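Local coordinates for protein 4-alpha-glucanotransferase (Aquifex aeolicus, PDB 1TZ7) that is an amylomaltase, a 4-alpha-glucanotransferase family protein built around a barrel of eight parallel beta strands, at residues G74-G86 with D226-V238. Sequence-based numbering, arbitrary orientation.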
ATOM      1  N   GLY A  74       8.383  11.442   4.232  1.00 26.69           N
ATOM      2  CA  GLY A  74       8.985  10.349   4.978  1.00 26.05           C
ATOM      3  C   GLY A  74       9.049   9.051   4.183  1.00 29.87           C
ATOM      4  O   GLY A  74       9.181   7.974   4.757  1.00 27.45           O
ATOM      5  N   ASN A  75       8.954   9.165   2.856  1.00 24.11           N
ATOM      6  CA  ASN A  75       8.961   8.000   1.957  1.00 26.84           C
ATOM      7  C   ASN A  75       7.759   7.077   2.158  1.00 26.50           C
ATOM      8  O   ASN A  75       7.823   5.903   1.838  1.00 28.24           O
ATOM      9  CB  ASN A  75      10.254   7.195   2.128  1.00 24.02           C
ATOM     10  CG  ASN A  75      11.480   8.043   2.002  1.00 28.05           C
ATOM     11  OD1 ASN A  75      12.222   8.237   2.974  1.00 24.32           O
ATOM     12  ND2 ASN A  75      11.716   8.563   0.807  1.00 19.41           N
ATOM     13  N   SER A  76       6.665   7.620   2.686  1.00 32.05           N
ATOM     14  CA  SER A  76       5.475   6.817   2.979  1.00 27.75           C
ATOM     15  C   SER A  76       4.727   6.485   1.693  1.00 31.87           C
ATOM     16  O   SER A  76       4.453   7.370   0.886  1.00 28.92           O
ATOM     17  CB  SER A  76       4.547   7.563   3.938  1.00 32.65           C
ATOM     18  OG  SER A  76       3.355   6.821   4.175  1.00 35.14           O
ATOM     19  N   PRO A  77       4.399   5.203   1.503  1.00 26.71           N
ATOM     20  CA  PRO A  77       3.554   4.775   0.386  1.00 31.89           C
ATOM     21  C   PRO A  77       2.140   5.360   0.439  1.00 33.35           C
ATOM     22  O   PRO A  77       1.427   5.324  -0.564  1.00 28.57           O
ATOM     23  CB  PRO A  77       3.496   3.246   0.558  1.00 31.05           C
ATOM     24  CG  PRO A  77       4.637   2.909   1.431  1.00 35.19           C
ATOM     25  CD  PRO A  77       4.827   4.065   2.333  1.00 27.46           C
ATOM     26  N   TYR A  78       1.745   5.880   1.601  1.00 34.08           N
ATOM     27  CA  TYR A  78       0.369   6.327   1.820  1.00 32.91           C
ATOM     28  C   TYR A  78       0.234   7.845   1.696  1.00 32.04           C
ATOM     29  O   TYR A  78      -0.838   8.394   1.929  1.00 38.79           O
ATOM     30  CB  TYR A  78      -0.122   5.874   3.200  1.00 33.15           C
ATOM     31  CG  TYR A  78      -0.152   4.374   3.372  1.00 35.65           C
ATOM     32  CD1 TYR A  78      -1.288   3.638   3.045  1.00 37.79           C
ATOM     33  CD2 TYR A  78       0.957   3.688   3.854  1.00 36.24           C
ATOM     34  CE1 TYR A  78      -1.319   2.251   3.199  1.00 38.24           C
ATOM     35  CE2 TYR A  78       0.937   2.303   4.011  1.00 35.25           C
ATOM     36  CZ  TYR A  78      -0.201   1.594   3.684  1.00 37.65           C
ATOM     37  OH  TYR A  78      -0.223   0.231   3.841  1.00 37.30           O
ATOM     38  N   SER A  79       1.327   8.513   1.324  1.00 32.16           N
ATOM     39  CA  SER A  79       1.305   9.960   1.086  1.00 33.07           C
ATOM     40  C   SER A  79       2.039  10.303  -0.213  1.00 27.13           C
ATOM     41  O   SER A  79       3.219  10.671  -0.201  1.00 34.34           O
ATOM     42  CB  SER A  79       1.934  10.705   2.263  1.00 30.21           C
ATOM     43  OG  SER A  79       1.604  12.078   2.227  1.00 37.98           O
ATOM     44  N   SER A  80       1.323  10.182  -1.327  1.00 34.69           N
ATOM     45  CA  SER A  80       1.926  10.219  -2.654  1.00 29.91           C
ATOM     46  C   SER A  80       1.319  11.349  -3.474  1.00 30.93           C
ATOM     47  O   SER A  80       0.204  11.789  -3.208  1.00 33.47           O
ATOM     48  CB  SER A  80       1.686   8.878  -3.372  1.00 30.37           C
ATOM     49  OG  SER A  80       2.230   8.888  -4.678  1.00 29.22           O
ATOM     50  N   ASN A  81       2.052  11.812  -4.479  1.00 22.62           N
ATOM     51  CA  ASN A  81       1.509  12.788  -5.415  1.00 21.60           C
ATOM     52  C   ASN A  81       0.620  12.149  -6.516  1.00 22.15           C
ATOM     53  O   ASN A  81       0.217  12.822  -7.452  1.00 27.43           O
ATOM     54  CB  ASN A  81       2.639  13.640  -6.048  1.00 25.10           C
ATOM     55  CG  ASN A  81       3.700  12.795  -6.767  1.00 29.03           C
ATOM     56  OD1 ASN A  81       3.433  11.681  -7.209  1.00 37.22           O
ATOM     57  ND2 ASN A  81       4.911  13.342  -6.883  1.00 39.15           N
ATOM     58  N   SER A  82       0.324  10.851  -6.379  1.00 22.27           N
ATOM     59  CA  SER A  82      -0.626  10.177  -7.283  1.00 29.64           C
ATOM     60  C   SER A  82      -1.083   8.828  -6.728  1.00 30.06           C
ATOM     61  O   SER A  82      -0.264   8.003  -6.328  1.00 28.10           O
ATOM     62  CB  SER A  82       0.001   9.975  -8.658  1.00 31.61           C
ATOM     63  OG  SER A  82      -0.890   9.299  -9.528  1.00 28.33           O
ATOM     64  N   LEU A  83      -2.401   8.610  -6.721  1.00 28.47           N
ATOM     65  CA  LEU A  83      -2.977   7.331  -6.291  1.00 30.60           C
ATOM     66  C   LEU A  83      -2.991   6.317  -7.431  1.00 25.60           C
ATOM     67  O   LEU A  83      -3.374   5.164  -7.239  1.00 27.54           O
ATOM     68  CB  LEU A  83      -4.411   7.538  -5.772  1.00 33.10           C
ATOM     69  CG  LEU A  83      -4.550   8.427  -4.537  1.00 34.41           C
ATOM     70  CD1 LEU A  83      -6.014   8.745  -4.267  1.00 33.35           C
ATOM     71  CD2 LEU A  83      -3.906   7.760  -3.318  1.00 34.75           C
ATOM     72  N   PHE A  84      -2.575   6.751  -8.615  1.00 28.46           N
ATOM     73  CA  PHE A  84      -2.641   5.912  -9.811  1.00 29.01           C
ATOM     74  C   PHE A  84      -1.245   5.473 -10.281  1.00 24.19           C
ATOM     75  O   PHE A  84      -1.058   4.340 -10.718  1.00 25.71           O
ATOM     76  CB  PHE A  84      -3.363   6.659 -10.935  1.00 25.84           C
ATOM     77  CG  PHE A  84      -4.842   6.778 -10.723  1.00 32.56           C
ATOM     78  CD1 PHE A  84      -5.360   7.745  -9.867  1.00 30.31           C
ATOM     79  CD2 PHE A  84      -5.726   5.917 -11.374  1.00 27.83           C
ATOM     80  CE1 PHE A  84      -6.738   7.855  -9.665  1.00 31.52           C
ATOM     81  CE2 PHE A  84      -7.102   6.025 -11.174  1.00 29.46           C
ATOM     82  CZ  PHE A  84      -7.605   6.996 -10.319  1.00 30.27           C
ATOM     83  N   ALA A  85      -0.277   6.372 -10.176  1.00 26.74           N
ATOM     84  CA  ALA A  85       1.046   6.147 -10.759  1.00 26.83           C
ATOM     85  C   ALA A  85       1.832   5.093  -9.969  1.00 24.68           C
ATOM     86  O   ALA A  85       1.503   4.783  -8.830  1.00 24.97           O
ATOM     87  CB  ALA A  85       1.823   7.452 -10.812  1.00 29.19           C
ATOM     88  N   GLY A  86       2.871   4.552 -10.598  1.00 27.01           N
ATOM     89  CA  GLY A  86       3.802   3.668  -9.932  1.00 28.07           C
ATOM     90  C   GLY A  86       5.066   4.390  -9.476  1.00 28.67           C
ATOM     91  O   GLY A  86       5.396   5.468  -9.972  1.00 26.12           O
ATOM     92  N   ASP A 226      -2.982  -2.376  -1.955  1.00 40.04           N
ATOM     93  CA  ASP A 226      -3.364  -1.532  -0.843  1.00 37.43           C
ATOM     94  C   ASP A 226      -3.807  -0.169  -1.362  1.00 34.96           C
ATOM     95  O   ASP A 226      -3.048   0.518  -2.047  1.00 38.71           O
ATOM     96  CB  ASP A 226      -2.184  -1.370   0.113  1.00 39.26           C
ATOM     97  CG  ASP A 226      -2.602  -0.868   1.480  1.00 44.45           C
ATOM     98  OD1 ASP A 226      -1.894  -1.179   2.469  1.00 43.59           O
ATOM     99  OD2 ASP A 226      -3.616  -0.156   1.668  1.00 50.00           O
ATOM    100  N   LEU A 227      -5.040   0.207  -1.039  1.00 35.44           N
ATOM    101  CA  LEU A 227      -5.612   1.483  -1.485  1.00 40.05           C
ATOM    102  C   LEU A 227      -5.751   2.427  -0.311  1.00 37.52           C
ATOM    103  O   LEU A 227      -6.623   2.240   0.535  1.00 37.58           O
ATOM    104  CB  LEU A 227      -6.991   1.257  -2.114  1.00 38.82           C
ATOM    105  CG  LEU A 227      -7.026   1.143  -3.631  1.00 51.85           C
ATOM    106  CD1 LEU A 227      -6.447  -0.186  -4.067  1.00 53.94           C
ATOM    107  CD2 LEU A 227      -8.453   1.310  -4.147  1.00 47.95           C
ATOM    108  N   PRO A 228      -4.899   3.447  -0.249  1.00 37.17           N
ATOM    109  CA  PRO A 228      -5.041   4.489   0.762  1.00 31.04           C
ATOM    110  C   PRO A 228      -6.391   5.179   0.652  1.00 27.42           C
ATOM    111  O   PRO A 228      -6.886   5.358  -0.450  1.00 30.73           O
ATOM    112  CB  PRO A 228      -3.902   5.465   0.424  1.00 38.74           C
ATOM    113  CG  PRO A 228      -2.944   4.672  -0.378  1.00 31.40           C
ATOM    114  CD  PRO A 228      -3.747   3.686  -1.132  1.00 35.23           C
ATOM    115  N   MET A 229      -6.976   5.553   1.783  1.00 27.23           N
ATOM    116  CA  MET A 229      -8.270   6.224   1.785  1.00 26.93           C
ATOM    117  C   MET A 229      -8.177   7.525   0.999  1.00 30.68           C
ATOM    118  O   MET A 229      -9.037   7.826   0.176  1.00 29.62           O
ATOM    119  CB  MET A 229      -8.715   6.512   3.213  1.00 27.94           C
ATOM    120  CG  MET A 229      -9.948   7.432   3.333  1.00 33.81           C
ATOM    121  SD  MET A 229     -11.426   6.799   2.485  1.00 38.99           S
ATOM    122  CE  MET A 229     -11.877   5.449   3.555  1.00 40.29           C
ATOM    123  N   TYR A 230      -7.111   8.279   1.262  1.00 26.50           N
ATOM    124  CA  TYR A 230      -6.993   9.677   0.838  1.00 31.12           C
ATOM    125  C   TYR A 230      -5.720   9.865   0.010  1.00 29.94           C
ATOM    126  O   TYR A 230      -4.708   9.218   0.270  1.00 30.82           O
ATOM    127  CB  TYR A 230      -6.886  10.590   2.062  1.00 26.34           C
ATOM    128  CG  TYR A 230      -8.145  10.728   2.892  1.00 29.34           C
ATOM    129  CD1 TYR A 230      -8.157  10.358   4.238  1.00 28.69           C
ATOM    130  CD2 TYR A 230      -9.306  11.257   2.349  1.00 26.35           C
ATOM    131  CE1 TYR A 230      -9.299  10.496   5.009  1.00 35.00           C
ATOM    132  CE2 TYR A 230     -10.454  11.398   3.112  1.00 38.62           C
ATOM    133  CZ  TYR A 230     -10.442  11.017   4.444  1.00 30.21           C
ATOM    134  OH  TYR A 230     -11.575  11.157   5.204  1.00 31.02           O
ATOM    135  N   PRO A 231      -5.760  10.776  -0.961  1.00 29.74           N
ATOM    136  CA  PRO A 231      -4.536  11.300  -1.566  1.00 29.34           C
ATOM    137  C   PRO A 231      -3.929  12.366  -0.682  1.00 24.85           C
ATOM    138  O   PRO A 231      -4.607  12.855   0.227  1.00 31.94           O
ATOM    139  CB  PRO A 231      -5.035  11.920  -2.869  1.00 28.68           C
ATOM    140  CG  PRO A 231      -6.413  12.382  -2.551  1.00 33.49           C
ATOM    141  CD  PRO A 231      -6.967  11.393  -1.536  1.00 30.41           C
ATOM    142  N   SER A 232      -2.682  12.732  -0.935  1.00 25.51           N
ATOM    143  CA  SER A 232      -2.106  13.920  -0.310  1.00 34.97           C
ATOM    144  C   SER A 232      -2.666  15.173  -0.985  1.00 32.43           C
ATOM    145  O   SER A 232      -3.101  15.125  -2.135  1.00 28.87           O
ATOM    146  CB  SER A 232      -0.578  13.897  -0.413  1.00 41.45           C
ATOM    147  OG  SER A 232      -0.154  13.966  -1.760  1.00 55.45           O
ATOM    148  N   TYR A 233      -2.661  16.287  -0.266  1.00 25.80           N
ATOM    149  CA  TYR A 233      -3.092  17.556  -0.836  1.00 28.25           C
ATOM    150  C   TYR A 233      -2.222  17.913  -2.031  1.00 32.89           C
ATOM    151  O   TYR A 233      -2.708  18.452  -3.027  1.00 26.81           O
ATOM    152  CB  TYR A 233      -3.022  18.672   0.207  1.00 30.49           C
ATOM    153  CG  TYR A 233      -3.415  20.022  -0.335  1.00 32.51           C
ATOM    154  CD1 TYR A 233      -2.526  21.090  -0.314  1.00 33.17           C
ATOM    155  CD2 TYR A 233      -4.675  20.231  -0.881  1.00 26.98           C
ATOM    156  CE1 TYR A 233      -2.885  22.331  -0.815  1.00 27.09           C
ATOM    157  CE2 TYR A 233      -5.043  21.465  -1.384  1.00 32.50           C
ATOM    158  CZ  TYR A 233      -4.146  22.511  -1.350  1.00 35.44           C
ATOM    159  OH  TYR A 233      -4.509  23.730  -1.847  1.00 29.21           O
ATOM    160  N   SER A 234      -0.930  17.606  -1.923  1.00 30.64           N
ATOM    161  CA  SER A 234       0.019  17.824  -3.011  1.00 37.60           C
ATOM    162  C   SER A 234       0.045  16.619  -3.949  1.00 43.58           C
ATOM    163  O   SER A 234       1.015  15.843  -3.965  1.00 46.94           O
ATOM    164  CB  SER A 234       1.418  18.065  -2.447  1.00 33.75           C
ATOM    165  OG  SER A 234       1.433  19.198  -1.594  1.00 48.77           O
ATOM    166  N   SER A 235      -1.022  16.461  -4.722  1.00 33.27           N
ATOM    167  CA  SER A 235      -1.129  15.348  -5.663  1.00 30.60           C
ATOM    168  C   SER A 235      -1.832  15.777  -6.950  1.00 19.60           C
ATOM    169  O   SER A 235      -2.601  16.742  -6.964  1.00 23.12           O
ATOM    170  CB  SER A 235      -1.876  14.168  -5.021  1.00 37.28           C
ATOM    171  OG  SER A 235      -3.251  14.459  -4.840  1.00 28.14           O
ATOM    172  N   ALA A 236      -1.552  15.056  -8.028  1.00 28.36           N
ATOM    173  CA  ALA A 236      -2.261  15.242  -9.285  1.00 31.39           C
ATOM    174  C   ALA A 236      -3.764  14.991  -9.117  1.00 28.31           C
ATOM    175  O   ALA A 236      -4.565  15.525  -9.855  1.00 21.17           O
ATOM    176  CB  ALA A 236      -1.694  14.318 -10.344  1.00 25.77           C
ATOM    177  N   ASP A 237      -4.125  14.172  -8.131  1.00 25.83           N
ATOM    178  CA  ASP A 237      -5.521  13.759  -7.941  1.00 25.83           C
ATOM    179  C   ASP A 237      -6.395  14.906  -7.443  1.00 26.05           C
ATOM    180  O   ASP A 237      -7.496  15.108  -7.935  1.00 19.36           O
ATOM    181  CB  ASP A 237      -5.599  12.595  -6.966  1.00 23.59           C
ATOM    182  CG  ASP A 237      -4.723  11.437  -7.377  1.00 36.73           C
ATOM    183  OD1 ASP A 237      -3.783  11.104  -6.623  1.00 28.85           O
ATOM    184  OD2 ASP A 237      -4.889  10.805  -8.439  1.00 28.27           O
ATOM    185  N   VAL A 238      -5.896  15.656  -6.464  1.00 22.68           N
ATOM    186  CA  VAL A 238      -6.619  16.826  -5.953  1.00 22.06           C
ATOM    187  C   VAL A 238      -6.617  17.928  -7.006  1.00 23.73           C
ATOM    188  O   VAL A 238      -7.627  18.588  -7.228  1.00 23.26           O
ATOM    189  CB  VAL A 238      -5.994  17.356  -4.633  1.00 22.28           C
ATOM    190  CG1 VAL A 238      -6.767  18.545  -4.120  1.00 23.36           C
ATOM    191  CG2 VAL A 238      -5.958  16.249  -3.572  1.00 28.83           C
TER
HETATM  192  O   HOH W   1      -2.762  10.671 -10.194  1.00 45.10           O
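Leu-83 and Asp-237 meet at the tightly packed end of this contact. The carboxylate takes the Leu-83 backbone N-H on the syn lone pair of OD1 (N to OD1 2.9 Å), while OD2 accepts from a water (2.8 Å) and lies at the edge of the Phe-84 ring, near its plane, with CD1 3.4 Å away. With CG anti to the carbonyl carbon (chi1 -63°), the Leu-83 branch is directed at Pro-231, where CD1 reaches CB at 3.6 Å; Trp-288 and Arg-292 of helix 287-297 also pack on this leucine. Beside it, Ala-236 N, in the first turn of helix 236-240, donates to Asn-81 O (2.9 Å), and Ser-232 OG binds Ser-80 O (2.6 Å) from above the carbonyl plane. Ser-235 caps the helix through a weak bond from Val-238 N.

A second firm anchor is the partly exposed Tyr-78. Pro-228 CG packs on its CD1, the side chains crossing at about a right angle, and its hydroxyl donates to Asp-226 OD1 (2.6 Å) from above a carboxylate turned 77° to the ring. The looser, partly exposed side is Ser-79 and Ser-234, where Ser-79 OG merely approaches Ser-232 CB. Two aspartates thus pin the loop after strand 60-62, at the end of neighbouring strand 222-227 and at helix 236-240, with Ser-232 OG and Ala-236 N gripping it between.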